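Local coordinates for protein alanine racemase (Actinobacillus succinogenes, PDB 3C3K) that is of unknown function but has the two-lobed periplasmic binding protein-like fold, probably as in LacI-type regulators, at residues 55-60 / 66-71; 104-109 / 217-222; 177-180 / 184-187; 198-203 / 226-231. All blocks are in the same frame, centred on the assembly; numbering follows the deposited sequence.

Interaction 1: residues 55-60 / 66-71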
# COMPACT_ATOMS: atom_id res chain seq x y z
N SER B 55 15.99 13.44 -10.91
CA SER B 55 16.56 13.83 -9.64
C SER B 55 17.09 12.63 -8.86
O SER B 55 18.19 12.64 -8.34
CB SER B 55 15.53 14.70 -8.88
OG SER B 55 15.63 14.52 -7.50
N CYS B 56 16.32 11.55 -8.80
CA CYS B 56 16.76 10.46 -7.94
C CYS B 56 17.92 9.79 -8.63
O CYS B 56 18.72 9.13 -7.99
CB CYS B 56 15.63 9.50 -7.57
SG CYS B 56 15.04 8.57 -8.95
N LEU B 57 18.05 9.98 -9.95
CA LEU B 57 19.16 9.35 -10.69
C LEU B 57 20.54 9.98 -10.46
O LEU B 57 21.55 9.39 -10.82
CB LEU B 57 18.84 9.11 -12.20
CG LEU B 57 17.83 8.01 -12.56
CD1 LEU B 57 17.45 8.10 -14.02
CD2 LEU B 57 18.28 6.58 -12.23
N THR B 58 20.59 11.14 -9.79
CA THR B 58 21.86 11.66 -9.32
C THR B 58 22.56 10.69 -8.32
O THR B 58 23.77 10.76 -8.14
CB THR B 58 21.77 13.04 -8.67
OG1 THR B 58 20.91 12.95 -7.56
CG2 THR B 58 21.14 14.06 -9.61
N LEU B 59 21.82 9.78 -7.69
CA LEU B 59 22.45 8.78 -6.85
C LEU B 59 23.40 7.86 -7.61
O LEU B 59 24.38 7.36 -7.03
CB LEU B 59 21.39 7.93 -6.13
CG LEU B 59 20.45 8.71 -5.20
CD1 LEU B 59 19.26 7.88 -4.88
CD2 LEU B 59 21.20 9.08 -3.96
N LEU B 60 23.09 7.61 -8.89
CA LEU B 60 23.90 6.73 -9.72
C LEU B 60 25.18 7.44 -10.03
O LEU B 60 26.26 6.94 -9.72
CB LEU B 60 23.18 6.36 -11.03
CG LEU B 60 22.60 4.98 -11.31
CD1 LEU B 60 22.34 4.90 -12.79
CD2 LEU B 60 23.51 3.81 -10.86
N ASP B 66 24.34 1.17 -6.97
CA ASP B 66 24.98 0.36 -7.97
C ASP B 66 24.11 -0.01 -9.19
O ASP B 66 24.61 -0.65 -10.13
CB ASP B 66 25.46 -0.93 -7.31
CG ASP B 66 26.70 -0.73 -6.42
OD1 ASP B 66 27.08 0.43 -6.14
OD2 ASP B 66 27.29 -1.76 -6.01
N GLY B 67 22.85 0.41 -9.23
CA GLY B 67 21.97 -0.03 -10.33
C GLY B 67 20.54 0.42 -10.05
O GLY B 67 20.22 0.80 -8.93
N VAL B 68 19.71 0.45 -11.09
CA VAL B 68 18.32 0.91 -10.97
C VAL B 68 17.30 -0.13 -11.53
O VAL B 68 17.50 -0.71 -12.58
CB VAL B 68 18.19 2.37 -11.55
CG1 VAL B 68 18.85 2.47 -12.85
CG2 VAL B 68 16.71 2.85 -11.68
N ILE B 69 16.24 -0.41 -10.75
CA ILE B 69 15.04 -1.14 -11.24
C ILE B 69 13.95 -0.13 -11.31
O ILE B 69 13.76 0.62 -10.37
CB ILE B 69 14.66 -2.28 -10.29
CG1 ILE B 69 15.83 -3.25 -10.24
CG2 ILE B 69 13.36 -3.02 -10.80
CD1 ILE B 69 15.69 -4.31 -9.11
N THR B 70 13.34 -0.01 -12.47
CA THR B 70 12.27 0.95 -12.70
C THR B 70 10.92 0.23 -12.99
O THR B 70 10.88 -0.78 -13.66
CB THR B 70 12.61 1.98 -13.83
OG1 THR B 70 11.57 2.99 -13.84
CG2 THR B 70 12.77 1.32 -15.24
N MET B 71 9.84 0.76 -12.41
CA MET B 71 8.53 0.30 -12.67
C MET B 71 7.78 1.46 -13.43
O MET B 71 6.59 1.36 -13.68
CB MET B 71 7.79 -0.07 -11.37
CG MET B 71 8.57 -0.99 -10.31
SD MET B 71 7.50 -1.23 -8.79
CE MET B 71 6.38 -2.25 -9.56

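Interaction 2: residues 104-109 / 217-222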
# COMPACT_ATOMS: atom_id res chain seq x y z
N VAL B 104 11.18 -7.78 -16.81
CA VAL B 104 10.45 -8.91 -16.28
C VAL B 104 9.00 -8.41 -16.02
O VAL B 104 8.79 -7.36 -15.44
CB VAL B 104 11.14 -9.52 -15.01
CG1 VAL B 104 11.40 -8.49 -13.95
CG2 VAL B 104 10.25 -10.63 -14.38
N SER B 105 8.03 -9.14 -16.55
CA SER B 105 6.60 -8.78 -16.51
C SER B 105 5.76 -9.97 -16.92
O SER B 105 6.29 -11.06 -17.17
CB SER B 105 6.27 -7.61 -17.44
OG SER B 105 6.63 -7.92 -18.74
N ILE B 106 4.44 -9.79 -16.94
CA ILE B 106 3.56 -10.75 -17.54
C ILE B 106 3.21 -10.28 -18.95
O ILE B 106 3.59 -9.17 -19.36
CB ILE B 106 2.22 -10.89 -16.71
CG1 ILE B 106 1.41 -9.57 -16.81
CG2 ILE B 106 2.54 -11.34 -15.27
CD1 ILE B 106 -0.07 -9.68 -16.49
N ASP B 107 2.44 -11.11 -19.68
CA ASP B 107 1.90 -10.72 -20.99
C ASP B 107 0.49 -10.12 -20.79
O ASP B 107 -0.48 -10.83 -20.68
CB ASP B 107 1.79 -11.97 -21.88
CG ASP B 107 1.30 -11.66 -23.28
OD1 ASP B 107 0.68 -10.61 -23.56
OD2 ASP B 107 1.49 -12.51 -24.13
N ASP B 108 0.40 -8.80 -20.80
CA ASP B 108 -0.84 -8.09 -20.55
C ASP B 108 -1.88 -8.31 -21.62
O ASP B 108 -3.10 -8.31 -21.33
CB ASP B 108 -0.56 -6.62 -20.34
CG ASP B 108 0.03 -6.35 -18.96
OD1 ASP B 108 -0.68 -6.68 -18.02
OD2 ASP B 108 1.18 -5.91 -18.80
N VAL B 109 -1.44 -8.43 -22.86
CA VAL B 109 -2.41 -8.64 -23.96
C VAL B 109 -3.04 -9.99 -23.84
O VAL B 109 -4.24 -10.05 -23.91
CB VAL B 109 -1.79 -8.49 -25.34
CG1 VAL B 109 -2.86 -8.75 -26.48
CG2 VAL B 109 -1.34 -7.12 -25.46
N VAL B 217 -14.39 -8.14 -12.74
CA VAL B 217 -13.08 -8.75 -12.79
C VAL B 217 -12.05 -7.65 -12.55
O VAL B 217 -12.17 -6.51 -13.05
CB VAL B 217 -12.81 -9.50 -14.15
CG1 VAL B 217 -11.33 -10.02 -14.26
CG2 VAL B 217 -13.82 -10.62 -14.33
N GLY B 218 -11.07 -7.96 -11.71
CA GLY B 218 -9.96 -7.02 -11.46
C GLY B 218 -8.61 -7.41 -12.08
O GLY B 218 -8.54 -8.09 -13.10
N PHE B 219 -7.52 -6.91 -11.51
CA PHE B 219 -6.19 -7.20 -12.05
C PHE B 219 -5.13 -7.09 -10.95
O PHE B 219 -5.13 -6.15 -10.18
CB PHE B 219 -5.88 -6.29 -13.23
CG PHE B 219 -5.07 -6.93 -14.33
CD1 PHE B 219 -3.72 -7.19 -14.15
CD2 PHE B 219 -5.66 -7.26 -15.54
CE1 PHE B 219 -2.95 -7.80 -15.16
CE2 PHE B 219 -4.89 -7.88 -16.59
CZ PHE B 219 -3.51 -8.14 -16.37
N ASP B 220 -4.30 -8.12 -10.84
CA ASP B 220 -3.07 -8.14 -10.01
C ASP B 220 -3.06 -9.21 -8.94
O ASP B 220 -2.02 -9.76 -8.64
CB ASP B 220 -2.74 -6.80 -9.36
CG ASP B 220 -2.19 -5.76 -10.35
OD1 ASP B 220 -1.91 -6.07 -11.50
OD2 ASP B 220 -2.03 -4.63 -9.94
N GLY B 221 -4.20 -9.44 -8.31
CA GLY B 221 -4.30 -10.51 -7.31
C GLY B 221 -3.71 -10.04 -6.00
O GLY B 221 -2.96 -10.76 -5.39
N VAL B 222 -3.99 -8.79 -5.59
CA VAL B 222 -3.53 -8.23 -4.30
C VAL B 222 -4.56 -8.56 -3.19
O VAL B 222 -5.61 -9.11 -3.51
CB VAL B 222 -3.16 -6.74 -4.39
CG1 VAL B 222 -1.90 -6.56 -5.23
CG2 VAL B 222 -4.36 -5.88 -5.02

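Interaction 3: residues 177-180 / 184-187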
# COMPACT_ATOMS: atom_id res chain seq x y z
N SER B 177 -20.32 6.37 -13.54
CA SER B 177 -20.30 6.92 -14.90
C SER B 177 -20.76 5.91 -15.94
O SER B 177 -21.47 6.29 -16.87
CB SER B 177 -18.89 7.39 -15.21
OG SER B 177 -18.81 7.93 -16.53
N LEU B 178 -20.42 4.61 -15.79
CA LEU B 178 -20.81 3.55 -16.76
C LEU B 178 -22.26 3.13 -16.61
O LEU B 178 -22.90 2.69 -17.57
CB LEU B 178 -19.95 2.29 -16.61
CG LEU B 178 -18.43 2.39 -16.86
CD1 LEU B 178 -17.76 1.19 -16.23
CD2 LEU B 178 -18.10 2.48 -18.33
N LEU B 179 -22.77 3.28 -15.40
CA LEU B 179 -24.15 2.97 -15.14
C LEU B 179 -25.04 4.07 -15.67
O LEU B 179 -26.21 3.83 -15.90
CB LEU B 179 -24.41 2.79 -13.65
CG LEU B 179 -23.66 1.55 -13.10
CD1 LEU B 179 -23.83 1.40 -11.59
CD2 LEU B 179 -24.16 0.31 -13.81
N LYS B 180 -24.49 5.28 -15.84
CA LYS B 180 -25.31 6.41 -16.31
C LYS B 180 -25.33 6.41 -17.82
O LYS B 180 -24.59 7.17 -18.45
CB LYS B 180 -24.75 7.74 -15.80
CG LYS B 180 -25.48 8.32 -14.62
CD LYS B 180 -24.97 9.78 -14.38
CE LYS B 180 -25.96 10.60 -13.44
NZ LYS B 180 -25.55 12.03 -13.22
N LYS B 184 -26.60 -0.18 -19.99
CA LYS B 184 -25.71 -0.48 -18.87
C LYS B 184 -24.83 -1.74 -19.08
O LYS B 184 -25.22 -2.66 -19.83
CB LYS B 184 -26.54 -0.63 -17.60
CG LYS B 184 -27.77 0.18 -17.70
CD LYS B 184 -27.77 1.36 -16.79
CE LYS B 184 -28.81 1.07 -15.73
NZ LYS B 184 -28.91 2.21 -14.80
N PRO B 185 -23.67 -1.81 -18.41
CA PRO B 185 -22.92 -3.01 -18.65
C PRO B 185 -23.53 -4.19 -17.91
O PRO B 185 -24.30 -4.01 -16.94
CB PRO B 185 -21.53 -2.68 -18.09
CG PRO B 185 -21.78 -1.78 -16.98
CD PRO B 185 -22.98 -0.91 -17.47
N ASP B 186 -23.25 -5.39 -18.41
CA ASP B 186 -23.49 -6.56 -17.61
C ASP B 186 -22.16 -7.10 -17.06
O ASP B 186 -22.14 -8.18 -16.45
CB ASP B 186 -24.28 -7.65 -18.41
CG ASP B 186 -23.56 -8.10 -19.70
OD1 ASP B 186 -22.38 -7.73 -19.88
OD2 ASP B 186 -24.19 -8.80 -20.56
N ALA B 187 -21.05 -6.39 -17.28
CA ALA B 187 -19.77 -6.82 -16.72
C ALA B 187 -18.75 -5.74 -16.77
O ALA B 187 -18.78 -4.88 -17.70
CB ALA B 187 -19.24 -8.07 -17.39

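Interaction 4: residues 198-203 / 226-231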
# COMPACT_ATOMS: atom_id res chain seq x y z
N GLY B 198 -13.92 -0.79 -5.74
CA GLY B 198 -14.80 0.39 -5.81
C GLY B 198 -15.96 0.12 -6.75
O GLY B 198 -17.10 0.56 -6.53
N ALA B 199 -15.68 -0.64 -7.81
CA ALA B 199 -16.79 -1.01 -8.68
C ALA B 199 -17.84 -1.85 -7.93
O ALA B 199 -19.03 -1.57 -8.01
CB ALA B 199 -16.28 -1.66 -9.94
N ILE B 200 -17.39 -2.85 -7.17
CA ILE B 200 -18.24 -3.69 -6.34
C ILE B 200 -19.05 -2.84 -5.34
O ILE B 200 -20.27 -2.99 -5.20
CB ILE B 200 -17.38 -4.74 -5.57
CG1 ILE B 200 -16.80 -5.76 -6.55
CG2 ILE B 200 -18.22 -5.39 -4.45
CD1 ILE B 200 -16.05 -7.02 -5.91
N GLN B 201 -18.38 -1.91 -4.68
CA GLN B 201 -19.12 -0.97 -3.83
C GLN B 201 -20.21 -0.14 -4.54
O GLN B 201 -21.34 -0.05 -4.06
CB GLN B 201 -18.18 -0.02 -3.14
CG GLN B 201 -18.96 0.79 -2.11
CD GLN B 201 -18.14 1.49 -1.09
OE1 GLN B 201 -18.17 2.72 -0.99
NE2 GLN B 201 -17.48 0.71 -0.24
N ALA B 202 -19.91 0.47 -5.67
CA ALA B 202 -20.95 1.24 -6.39
C ALA B 202 -22.08 0.34 -6.90
O ALA B 202 -23.29 0.70 -6.90
CB ALA B 202 -20.33 1.94 -7.59
N LEU B 203 -21.72 -0.82 -7.36
CA LEU B 203 -22.70 -1.77 -7.88
C LEU B 203 -23.73 -2.17 -6.78
O LEU B 203 -24.96 -2.14 -6.98
CB LEU B 203 -21.97 -3.00 -8.43
CG LEU B 203 -21.36 -2.81 -9.85
CD1 LEU B 203 -20.65 -4.04 -10.22
CD2 LEU B 203 -22.42 -2.50 -10.93
N GLN B 226 -9.27 -10.38 -1.92
CA GLN B 226 -9.78 -11.43 -1.04
C GLN B 226 -10.62 -10.90 0.14
O GLN B 226 -11.06 -11.66 1.02
CB GLN B 226 -8.62 -12.23 -0.51
CG GLN B 226 -7.85 -12.88 -1.64
CD GLN B 226 -6.59 -13.47 -1.12
OE1 GLN B 226 -5.87 -12.85 -0.33
NE2 GLN B 226 -6.31 -14.68 -1.53
N ILE B 227 -10.82 -9.59 0.13
CA ILE B 227 -11.53 -8.91 1.16
C ILE B 227 -12.93 -8.45 0.73
O ILE B 227 -13.80 -8.22 1.60
CB ILE B 227 -10.70 -7.73 1.69
CG1 ILE B 227 -9.53 -8.27 2.49
CG2 ILE B 227 -11.50 -6.97 2.74
CD1 ILE B 227 -8.36 -7.34 2.56
N THR B 228 -13.14 -8.29 -0.58
CA THR B 228 -14.37 -7.68 -1.05
C THR B 228 -15.46 -8.72 -0.94
O THR B 228 -15.17 -9.95 -0.87
CB THR B 228 -14.23 -7.20 -2.51
OG1 THR B 228 -13.72 -8.28 -3.31
CG2 THR B 228 -13.28 -6.05 -2.55
N VAL B 229 -16.71 -8.25 -0.95
CA VAL B 229 -17.81 -9.18 -0.93
C VAL B 229 -18.69 -8.87 -2.12
O VAL B 229 -19.21 -7.79 -2.19
CB VAL B 229 -18.61 -9.15 0.42
CG1 VAL B 229 -19.86 -10.06 0.32
CG2 VAL B 229 -17.68 -9.61 1.57
N PRO B 230 -18.82 -9.79 -3.08
CA PRO B 230 -18.22 -11.08 -3.26
C PRO B 230 -16.68 -10.94 -3.45
O PRO B 230 -16.16 -9.89 -3.87
CB PRO B 230 -18.82 -11.56 -4.59
CG PRO B 230 -19.26 -10.29 -5.28
CD PRO B 230 -19.70 -9.41 -4.21
N ALA B 231 -15.98 -12.01 -3.16
CA ALA B 231 -14.53 -12.05 -3.46
C ALA B 231 -14.35 -11.83 -4.95
O ALA B 231 -15.19 -12.24 -5.72
CB ALA B 231 -13.94 -13.35 -3.06

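Interaction 1: residues 55-60 / 66-71
This contact belongs to a beta-alpha-beta crossover: the helical segment 55-60 lies on the connection between the parallel strands 39-45 and 68-70 and packs back on strand 68-70 and the residues leading into it. Leu-57 and Leu-60 face Val-68 and the backbone just before it. One methyl of Leu-57, CD2, rests across the fork of Val-68, 4.1 Å from CG2 and 4.2 Å from CG1, and the two side chains meet at about a right angle. The fork is held up to Leu-57 by the torsion of Val-68, with CG1 between the backbone N and the carbonyl carbon (chi1 47°) and CG2 anti to N. Leu-60 divides its branches: CD1 comes to 4.3 Å from Val-68 CG1, while CD2 reaches the backbone, 3.8 Å from Gly-67 N. The methyl lies against this amide, which is buried by the contact and has no polar partner in the model. The side-chain contacts are apolar and the surface is small, 147 Å² over both sides. At the turn in segment 55-60, Ser-55 O accepts from both the N and the OG1 of Thr-58; the hydroxyl oxygen OG1 sits at 2.8 Å from Ser-55 O, almost in line with the carbonyl bond. Strands 9-15 and 89-92 flank strand 68-70, and from them Met-14 and Trp-89 also touch Val-68, while Phe-87 packs on Leu-60. Cys-56 and Leu-59 meet Leu-42 and Met-64 of the second subunit, respectively.

Interaction 2: residues 104-109 / 217-222
Ile-106 and Asp-108 close on the outer end of the Phe-219 ring, and here the packing is tight. The methyl CD1 of Ile-106 arrives at the ring edge, in its plane, 3.7 Å from Phe-219 CE1 and 3.8 Å from CZ, the two side chains reaching out from opposite directions. Ile-106 CG1 stands between the backbone N and the carbonyl carbon (chi1 67°), and with CD1 extended beyond it (chi2 160°) the methyl reaches the phenyl group. Asp-108 approaches obliquely: its OD1 is 3.6 Å from Phe-219 CZ, with the carboxylate turned 42° from the ring plane. The main polar partner of that oxygen is Arg-142, in a salt bridge, and the same arginine makes a cation-pi contact with Phe-219. Segment 104-109 carries the chain from strand 102-105 of the six-stranded sheet into helix 108-121, thus from one lobe to the other, and the contact lies near the middle of the chain, consistent with the interlobe region of a periplasmic binding protein-like fold. The backbones stay apart throughout, their CA atoms no nearer than 10.1 Å (Asp-108 to Phe-219), and side chains alone bridge the gap. Asp-220 makes no contact with segment 104-109, although its OD1 lies at the edge of the neighbouring phenyl ring. Its carboxylate binds Gln-237 through OD1 and a glycerol, probably from the crystallisation liquor, through OD2.

Interaction 3: residues 177-180 / 184-187
The backbone doubles back just after the end of helix 168-179, bringing the CA atoms of Leu-179 and Lys-184 to 5.3 Å, with Lys-180 the first residue to leave helical geometry. Two carbonyl groups from the last turn face the returning chain. Leu-178 O looks onto the proline ring, 3.6 Å from Pro-185 CD, a carbon placed where other residues would have an N-H. Leu-179 O is met by the lysine: the NZ of Lys-184 gives it a weak hydrogen bond of 3.3 Å. The lysine chain is bent at its second and third torsions (chi2 -110°, chi3 -111°), curling round the oxygen, which brings NZ to it; the methylene CD of Lys-184 is modelled 3.1 Å from Leu-179 O, doubtfully short. A positive charge beside a carbonyl at the C-terminal end of a helix would probably be favourable there. Apolar packing complements these approaches. Pro-185 CD also touches the CD2 methyl of Leu-179, at 4.0 Å, with the leucine and the ring crossing at about a right angle, and Pro-185 CG lies 4.5 Å from Leu-178 CB. The lysine runs along the exposed margin while the proline and both leucines are buried. The contact thus joins the end of helix 168-179 to the connection that leads into strand 187-190. Leu-178 and Pro-185 both touch Ala-128 of strand 127-131, while Leu-178 also reaches strand 159-162; Leu-179 touches Leu-208 in the loop after helix 193-205.

Interaction 4: residues 198-203 / 226-231
Ile-200, on helix 193-205 in the four-stranded lobe of this periplasmic binding protein-like fold, points at a loop that turns through a cis peptide bond before Pro-230. Its two branches are aimed at different parts of that loop. The longer one, with CG1 anti to the carbonyl carbon (chi1 -69°), crosses Thr-228 at about a right angle, and its CD1 methyl settles against two oxygens: Pro-230 O at 3.5 Å and Thr-228 OG1 at 3.7 Å. The shorter branch, CG2, is anti to the backbone N and meets Val-229 O at 3.4 Å, with the CD atom of Pro-230 at 4.3 Å. A single side chain from the helix thus touches three successive residues, and Val-229 takes part through its backbone while its own CB is directed away. Ile-200 also packs on Val-216 of strand 215-217. The next helix residue belongs to the subunit interface: Gln-201 NE2 bonds to Gln-226 O of the second subunit, and the same pair recurs in reverse. The two oxygens that meet the CD1 methyl are themselves joined, Thr-228 OG1 giving a 3.0 Å hydrogen bond to Pro-230 O, tilted 25° from the carbonyl plane.

How the interactions relate
From the N terminus, interaction 1 comes first and closes a short loop of five residues within the lobe of the six-stranded sheet. Interaction 2 opens on strand 102-105 of that sheet and the chain's passage into helix 108-121, and closes only after 107 residues, joining the lobes. Interaction 3 falls wholly inside this long excursion, bridging three residues at the end of helix 168-179. Interaction 4 ties helix 193-205 to the loop before strand 234-236; it starts within the excursion but ends beyond it, so it crosses interaction 2. Interactions 3 and 4 meet where Leu-179 CD1 packs 4.2 Å from Leu-203 CD2. Interactions 1 and 4, centres about 37 Å apart, both touch the second subunit.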